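Local coordinates for TfuA domain-containing protein (Methanosarcina acetivorans, PDB 6XP8), which takes part in peptide backbone thioamidation, probably acting together with a YcaO protein, at residues 7-12 / 25-30; 44-49 / 70-75; 132-137 / 194-199. One frame throughout, in Å; residues are numbered along the deposited sequence.

Contact 1 (7-12 / 25-30)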
# COMPACT_ATOMS: atom_id res chain seq x y z
N THR A 7 3.63 6.93 -7.04
CA THR A 7 3.19 5.52 -7.06
C THR A 7 4.14 4.66 -7.92
O THR A 7 5.24 5.10 -8.26
CB THR A 7 1.67 5.36 -7.39
OG1 THR A 7 1.22 4.05 -7.02
CG2 THR A 7 1.34 5.64 -8.85
N GLY A 8 3.72 3.44 -8.26
CA GLY A 8 4.55 2.50 -9.01
C GLY A 8 4.53 1.11 -8.42
O GLY A 8 4.63 0.13 -9.16
N ASN A 9 4.41 1.03 -7.09
CA ASN A 9 4.39 -0.24 -6.36
C ASN A 9 2.97 -0.81 -6.24
O ASN A 9 2.70 -1.91 -6.73
CB ASN A 9 5.00 -0.10 -4.95
CG ASN A 9 6.40 0.52 -4.95
OD1 ASN A 9 7.15 0.45 -5.93
ND2 ASN A 9 6.75 1.11 -3.82
N SER A 10 2.07 -0.05 -5.62
CA SER A 10 0.70 -0.51 -5.35
C SER A 10 -0.14 -0.58 -6.63
O SER A 10 -1.06 -1.40 -6.76
CB SER A 10 0.03 0.40 -4.33
OG SER A 10 0.75 0.37 -3.10
N ILE A 11 0.19 0.31 -7.56
CA ILE A 11 -0.32 0.30 -8.93
C ILE A 11 0.79 0.86 -9.82
O ILE A 11 1.49 1.79 -9.43
CB ILE A 11 -1.67 1.08 -9.07
CG1 ILE A 11 -2.31 0.82 -10.44
CG2 ILE A 11 -1.49 2.57 -8.78
CD1 ILE A 11 -3.79 1.15 -10.52
N SER A 12 0.96 0.26 -11.00
CA SER A 12 1.96 0.73 -11.94
C SER A 12 1.55 2.07 -12.55
O SER A 12 0.36 2.42 -12.56
CB SER A 12 2.20 -0.31 -13.04
OG SER A 12 1.06 -0.44 -13.87
N GLN A 25 5.00 10.00 -10.68
CA GLN A 25 6.37 10.01 -10.19
C GLN A 25 6.65 8.70 -9.46
O GLN A 25 5.71 8.04 -9.02
CB GLN A 25 6.59 11.21 -9.26
CG GLN A 25 6.57 12.58 -9.94
CD GLN A 25 7.68 12.77 -10.96
OE1 GLN A 25 7.43 13.11 -12.12
NE2 GLN A 25 8.92 12.55 -10.54
N PRO A 26 7.94 8.32 -9.32
CA PRO A 26 8.29 7.13 -8.53
C PRO A 26 7.87 7.26 -7.06
O PRO A 26 7.50 8.37 -6.63
CB PRO A 26 9.82 7.07 -8.65
CG PRO A 26 10.13 7.80 -9.90
CD PRO A 26 9.14 8.91 -9.95
N PRO A 27 7.90 6.15 -6.28
CA PRO A 27 7.60 6.24 -4.84
C PRO A 27 8.32 7.42 -4.18
O PRO A 27 9.51 7.65 -4.45
CB PRO A 27 8.13 4.91 -4.29
CG PRO A 27 7.92 3.97 -5.42
CD PRO A 27 8.14 4.75 -6.68
N VAL A 28 7.59 8.18 -3.36
CA VAL A 28 8.08 9.45 -2.82
C VAL A 28 9.26 9.27 -1.85
O VAL A 28 9.29 8.30 -1.08
CB VAL A 28 6.93 10.31 -2.22
CG1 VAL A 28 6.35 9.70 -0.94
CG2 VAL A 28 7.35 11.77 -2.02
N ARG A 29 10.22 10.18 -1.94
CA ARG A 29 11.36 10.25 -1.03
C ARG A 29 11.43 11.64 -0.40
O ARG A 29 10.78 12.57 -0.87
CB ARG A 29 12.68 9.96 -1.75
CG ARG A 29 12.72 8.62 -2.48
CD ARG A 29 14.15 8.22 -2.82
NE ARG A 29 14.78 9.09 -3.82
CZ ARG A 29 14.67 8.95 -5.14
NH1 ARG A 29 13.93 7.98 -5.67
NH2 ARG A 29 15.29 9.80 -5.94
N ARG A 30 12.26 11.76 0.64
CA ARG A 30 12.48 13.01 1.37
C ARG A 30 12.87 14.17 0.44
O ARG A 30 13.70 14.03 -0.46
CB ARG A 30 13.51 12.80 2.48
CG ARG A 30 13.68 13.97 3.45
CD ARG A 30 14.73 13.68 4.51
NE ARG A 30 14.14 13.48 5.83
CZ ARG A 30 13.68 12.31 6.29
NH1 ARG A 30 13.75 11.21 5.56
NH2 ARG A 30 13.16 12.25 7.51
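Q25 hands its carbonyl to the backbone of T7 at the C-terminal ends of two neighbouring strands of a parallel sheet, 3-6 and 23-25, whose pairing continues to this bond before both chains run on into loops. The T7 N-H meets Q25 O at 3.1 Å, nearly straight at 165°. Two acceptors also come close here, T7 O lying 3.1 Å from Q25 O; H13 NE2 bonds T7 O and, weakly, Q25 O, which probably offsets the closeness of the two oxygens. The P26 ring touches F121, while the backbone C of P26 lies 3.6 Å from T7 O. P27 carries the apolar half of the contact. Its CD sits 3.3 Å from T7 O, where its ring nitrogen, lacking a hydrogen, can offer no bond. The backbone angles of G8 call for glycine, since a CB would be jammed against the preceding carbonyl; it would also point at the P27 ring. The CG of P27 meets the terminal amide of N9, whose CG stands beside its own backbone N (chi1 -53°), and P27 CG to N9 CG measures 3.8 Å. V28 then leaves the contact: its side chain touches F6 of strand 3-6 and L33 of helix 33-38, and its backbone is hydrogen-bonded to those of D48 and I50.

Contact 2 (44-49 / 70-75)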
# COMPACT_ATOMS: atom_id res chain seq x y z
N ILE A 44 -1.45 16.87 -4.56
CA ILE A 44 -0.46 15.78 -4.45
C ILE A 44 -1.19 14.52 -3.97
O ILE A 44 -1.88 14.55 -2.96
CB ILE A 44 0.69 16.12 -3.47
CG1 ILE A 44 1.47 17.35 -3.94
CG2 ILE A 44 1.63 14.92 -3.29
CD1 ILE A 44 2.33 18.01 -2.88
N GLY A 45 -1.00 13.42 -4.70
CA GLY A 45 -1.41 12.10 -4.23
C GLY A 45 -0.19 11.32 -3.79
O GLY A 45 0.72 11.09 -4.59
N ILE A 46 -0.16 10.94 -2.52
CA ILE A 46 0.89 10.06 -2.01
C ILE A 46 0.29 8.67 -1.89
O ILE A 46 -0.61 8.45 -1.09
CB ILE A 46 1.48 10.53 -0.65
CG1 ILE A 46 2.04 11.97 -0.75
CG2 ILE A 46 2.56 9.55 -0.19
CD1 ILE A 46 2.40 12.59 0.58
N ILE A 47 0.78 7.74 -2.72
CA ILE A 47 0.42 6.33 -2.60
C ILE A 47 1.62 5.60 -1.99
O ILE A 47 1.59 5.20 -0.82
CB ILE A 47 -0.06 5.71 -3.95
CG1 ILE A 47 -1.30 6.47 -4.47
CG2 ILE A 47 -0.36 4.21 -3.78
CD1 ILE A 47 -1.79 6.08 -5.86
N ASP A 48 2.69 5.48 -2.78
CA ASP A 48 3.89 4.75 -2.39
C ASP A 48 5.02 5.69 -2.02
O ASP A 48 5.11 6.80 -2.55
CB ASP A 48 4.31 3.80 -3.52
CG ASP A 48 3.22 2.81 -3.88
OD1 ASP A 48 2.65 2.19 -2.96
OD2 ASP A 48 2.94 2.64 -5.09
N GLY A 49 5.86 5.22 -1.11
CA GLY A 49 7.03 5.96 -0.67
C GLY A 49 8.03 5.05 0.00
O GLY A 49 7.67 3.98 0.53
N VAL A 70 -1.85 23.47 -1.22
CA VAL A 70 -1.86 22.23 -1.99
C VAL A 70 -2.64 21.19 -1.19
O VAL A 70 -2.40 21.00 0.01
CB VAL A 70 -0.42 21.74 -2.32
CG1 VAL A 70 -0.45 20.57 -3.31
CG2 VAL A 70 0.42 22.87 -2.89
N LYS A 71 -3.58 20.53 -1.86
CA LYS A 71 -4.34 19.44 -1.26
C LYS A 71 -3.47 18.19 -1.31
O LYS A 71 -2.82 17.92 -2.31
CB LYS A 71 -5.66 19.23 -2.00
CG LYS A 71 -6.49 20.50 -2.14
CD LYS A 71 -7.97 20.20 -2.29
CE LYS A 71 -8.81 21.47 -2.15
NZ LYS A 71 -8.71 22.09 -0.80
N VAL A 72 -3.42 17.46 -0.20
CA VAL A 72 -2.62 16.23 -0.11
C VAL A 72 -3.54 15.07 0.25
O VAL A 72 -4.20 15.09 1.29
CB VAL A 72 -1.43 16.35 0.88
CG1 VAL A 72 -0.56 15.10 0.85
CG2 VAL A 72 -0.57 17.58 0.57
N VAL A 73 -3.55 14.06 -0.62
CA VAL A 73 -4.34 12.83 -0.44
C VAL A 73 -3.35 11.69 -0.25
O VAL A 73 -2.34 11.62 -0.94
CB VAL A 73 -5.23 12.53 -1.68
CG1 VAL A 73 -6.09 11.28 -1.46
CG2 VAL A 73 -6.12 13.72 -2.00
N GLY A 74 -3.64 10.83 0.72
CA GLY A 74 -2.86 9.62 0.93
C GLY A 74 -3.70 8.37 1.11
O GLY A 74 -4.80 8.43 1.65
N GLY A 75 -3.17 7.25 0.64
CA GLY A 75 -3.75 5.93 0.88
C GLY A 75 -2.85 4.80 0.42
O GLY A 75 -1.77 5.04 -0.15
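I44 and V72 form the first of three parallel beta bridges between strands 43-46 and 71-74, followed by G45 with V73 and I46 with G74. The short strand axes approach to 4.7 Å and differ by 20° in direction. In a parallel pair every second residue bonds to the two residues flanking its bridge partner, and I44 does this around V72: its N-H goes to K71 O at 2.8 Å, while its O takes the N-H of V73 at 2.9 Å. V73 then passes the pattern back, its O receiving the N-H of I46 at 2.8 Å. These three bonds are almost straight, at 170° or more. The fourth, from G75 N to I46 O, is weak at 3.3 Å, as the segments begin to part beyond the last bridge. Secondary CA-H...O contacts share the same acceptors: V72 CA rests on I44 O, G45 CA on V73 O, and G74 CA approaches I46 O to 3.2 Å. G45 directs its own backbone bonds to the other flank, pairing with V4 and F6 of strand 3-6. Past the strand, the carboxylate of D48 serves the loop 7-12, where OD1 bonds S10 OG and OD2 bonds T7 OG1 and N9 N. I44, I46 and V72 share one face, on which I46 CD1 meets V72 CG1 at 3.9 Å. V70, just ahead of its strand, adds its CG1, anti to the backbone N (chi1 -171°), against I44 CG1 at 3.8 Å. The shared face packs against I62, A65 and L66 of helix 59-67, the helix of the right-handed beta-alpha-beta crossover, while V73 on the opposite face meets T209 and L213 of helix 198-215.

Contact 3 (132-137 / 194-199)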
# COMPACT_ATOMS: atom_id res chain seq x y z
N ARG A 132 -3.17 -10.55 4.89
CA ARG A 132 -4.28 -10.52 5.84
C ARG A 132 -5.63 -10.74 5.15
O ARG A 132 -6.40 -11.62 5.53
CB ARG A 132 -4.31 -9.19 6.62
CG ARG A 132 -3.18 -9.01 7.63
CD ARG A 132 -3.39 -7.73 8.44
NE ARG A 132 -2.31 -7.49 9.41
CZ ARG A 132 -2.21 -8.06 10.61
NH1 ARG A 132 -3.11 -8.96 11.03
NH2 ARG A 132 -1.19 -7.74 11.41
N GLU A 133 -5.88 -9.94 4.10
CA GLU A 133 -7.14 -9.97 3.36
C GLU A 133 -7.32 -11.23 2.52
O GLU A 133 -8.45 -11.73 2.38
CB GLU A 133 -7.25 -8.71 2.49
CG GLU A 133 -7.54 -7.45 3.29
CD GLU A 133 -8.86 -7.51 4.03
OE1 GLU A 133 -9.92 -7.45 3.37
OE2 GLU A 133 -8.85 -7.63 5.27
N THR A 134 -6.22 -11.73 1.97
CA THR A 134 -6.24 -12.93 1.13
C THR A 134 -6.43 -14.19 1.99
O THR A 134 -7.20 -15.07 1.61
CB THR A 134 -5.01 -13.02 0.21
OG1 THR A 134 -4.98 -11.85 -0.63
CG2 THR A 134 -5.05 -14.25 -0.69
N LEU A 135 -5.76 -14.25 3.15
CA LEU A 135 -6.00 -15.35 4.11
C LEU A 135 -7.42 -15.37 4.67
O LEU A 135 -7.98 -16.44 4.89
CB LEU A 135 -4.96 -15.36 5.24
CG LEU A 135 -3.54 -15.84 4.90
CD1 LEU A 135 -2.63 -15.69 6.12
CD2 LEU A 135 -3.51 -17.27 4.40
N LYS A 136 -7.99 -14.18 4.89
CA LYS A 136 -9.40 -14.05 5.27
C LYS A 136 -10.35 -14.60 4.21
O LYS A 136 -11.27 -15.36 4.53
CB LYS A 136 -9.76 -12.61 5.63
CG LYS A 136 -9.48 -12.29 7.09
CD LYS A 136 -9.51 -10.79 7.37
CE LYS A 136 -9.16 -10.52 8.82
NZ LYS A 136 -9.33 -9.09 9.19
N ALA A 137 -10.10 -14.24 2.95
CA ALA A 137 -10.88 -14.74 1.80
C ALA A 137 -10.73 -16.26 1.63
O ALA A 137 -11.72 -16.95 1.35
CB ALA A 137 -10.48 -14.02 0.53
N SER A 194 -6.77 -15.32 -7.02
CA SER A 194 -7.85 -14.58 -6.36
C SER A 194 -7.33 -13.79 -5.16
O SER A 194 -7.99 -13.72 -4.12
CB SER A 194 -8.97 -15.54 -5.93
OG SER A 194 -9.31 -16.43 -6.98
N GLU A 195 -6.15 -13.19 -5.31
CA GLU A 195 -5.60 -12.29 -4.28
C GLU A 195 -6.57 -11.13 -4.05
O GLU A 195 -7.13 -10.58 -5.01
CB GLU A 195 -4.22 -11.76 -4.67
CG GLU A 195 -3.55 -10.95 -3.56
CD GLU A 195 -2.23 -10.31 -3.96
OE1 GLU A 195 -1.96 -10.13 -5.16
OE2 GLU A 195 -1.46 -9.98 -3.03
N VAL A 196 -6.77 -10.79 -2.78
CA VAL A 196 -7.45 -9.57 -2.39
C VAL A 196 -6.34 -8.52 -2.30
O VAL A 196 -5.65 -8.40 -1.28
CB VAL A 196 -8.22 -9.71 -1.06
CG1 VAL A 196 -9.00 -8.44 -0.74
CG2 VAL A 196 -9.16 -10.91 -1.09
N ASP A 197 -6.16 -7.80 -3.41
CA ASP A 197 -5.11 -6.80 -3.57
C ASP A 197 -5.62 -5.47 -3.04
O ASP A 197 -6.02 -4.57 -3.79
CB ASP A 197 -4.68 -6.72 -5.04
CG ASP A 197 -3.36 -5.96 -5.25
OD1 ASP A 197 -2.91 -5.22 -4.34
OD2 ASP A 197 -2.78 -6.10 -6.35
N ILE A 198 -5.61 -5.36 -1.71
CA ILE A 198 -6.15 -4.19 -1.03
C ILE A 198 -5.33 -2.93 -1.31
O ILE A 198 -5.89 -1.84 -1.40
CB ILE A 198 -6.40 -4.43 0.48
CG1 ILE A 198 -7.28 -3.32 1.09
CG2 ILE A 198 -5.11 -4.60 1.28
CD1 ILE A 198 -8.69 -3.26 0.54
N LYS A 199 -4.02 -3.09 -1.48
CA LYS A 199 -3.15 -1.97 -1.85
C LYS A 199 -3.54 -1.38 -3.21
O LYS A 199 -3.62 -0.16 -3.34
CB LYS A 199 -1.68 -2.37 -1.84
CG LYS A 199 -1.13 -2.60 -0.44
CD LYS A 199 0.39 -2.57 -0.46
CE LYS A 199 0.95 -1.24 -0.02
NZ LYS A 199 2.44 -1.25 -0.09
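V196 lays its isopropyl group against one side of helix 128-140, and this is the tight part of the contact. Its CG1 lies 3.7 Å from E133 CB, and its CG2 sits 3.7 Å from A137 CB, one helical turn further on, and 3.6 Å from E133 O. Beside this patch, T134 OG1 accepts the N-H of V196 at 3.0 Å, bent to 148°. The threonine hydroxyl stands beside its own backbone N (chi1 -59°), within bonding range of N130 O in the preceding turn and of Y166 OH, so three partners surround it. The extended E195 belongs to the same well-held polar part: its CG touches T134 OG1 at 3.4 Å, and its OE2 bonds Y166 OH and N130 ND2. A valine in place of T134 would probably leave the V196 N-H without its acceptor and deprive Y166 of one partner. The other edge is looser, E133 CG reaching I198 CG2 only at 4.3 Å. D197, centre of an inverse gamma turn, bonds R200 N through OD1; it is the N-cap of helix 198-215, and the linker 194-197 that ends in this aspartate cap lies against helix 128-140.

Contact 2 is the most deeply buried of the three, a regular strand pairing within the parallel sheet, whereas contact 1 joins two loops and contact 3 sets a linker against a helix; both are partly buried. Contacts 1 and 2 touch: D48, just past the end of strand 43-46, gathers the hydroxyls of T7 and S10, so the loop tips beyond neighbouring strands are tied by polar side chains where the backbone pairing stops. Contact 3 lies about 21 Å from contact 1, centre to centre, in the helical part of the chain, and relies on one side-chain acceptor plus aliphatic packing. Helix 198-215 connects the regions: it starts in contact 3, packs K199 against S10 and reaches V73 of contact 2.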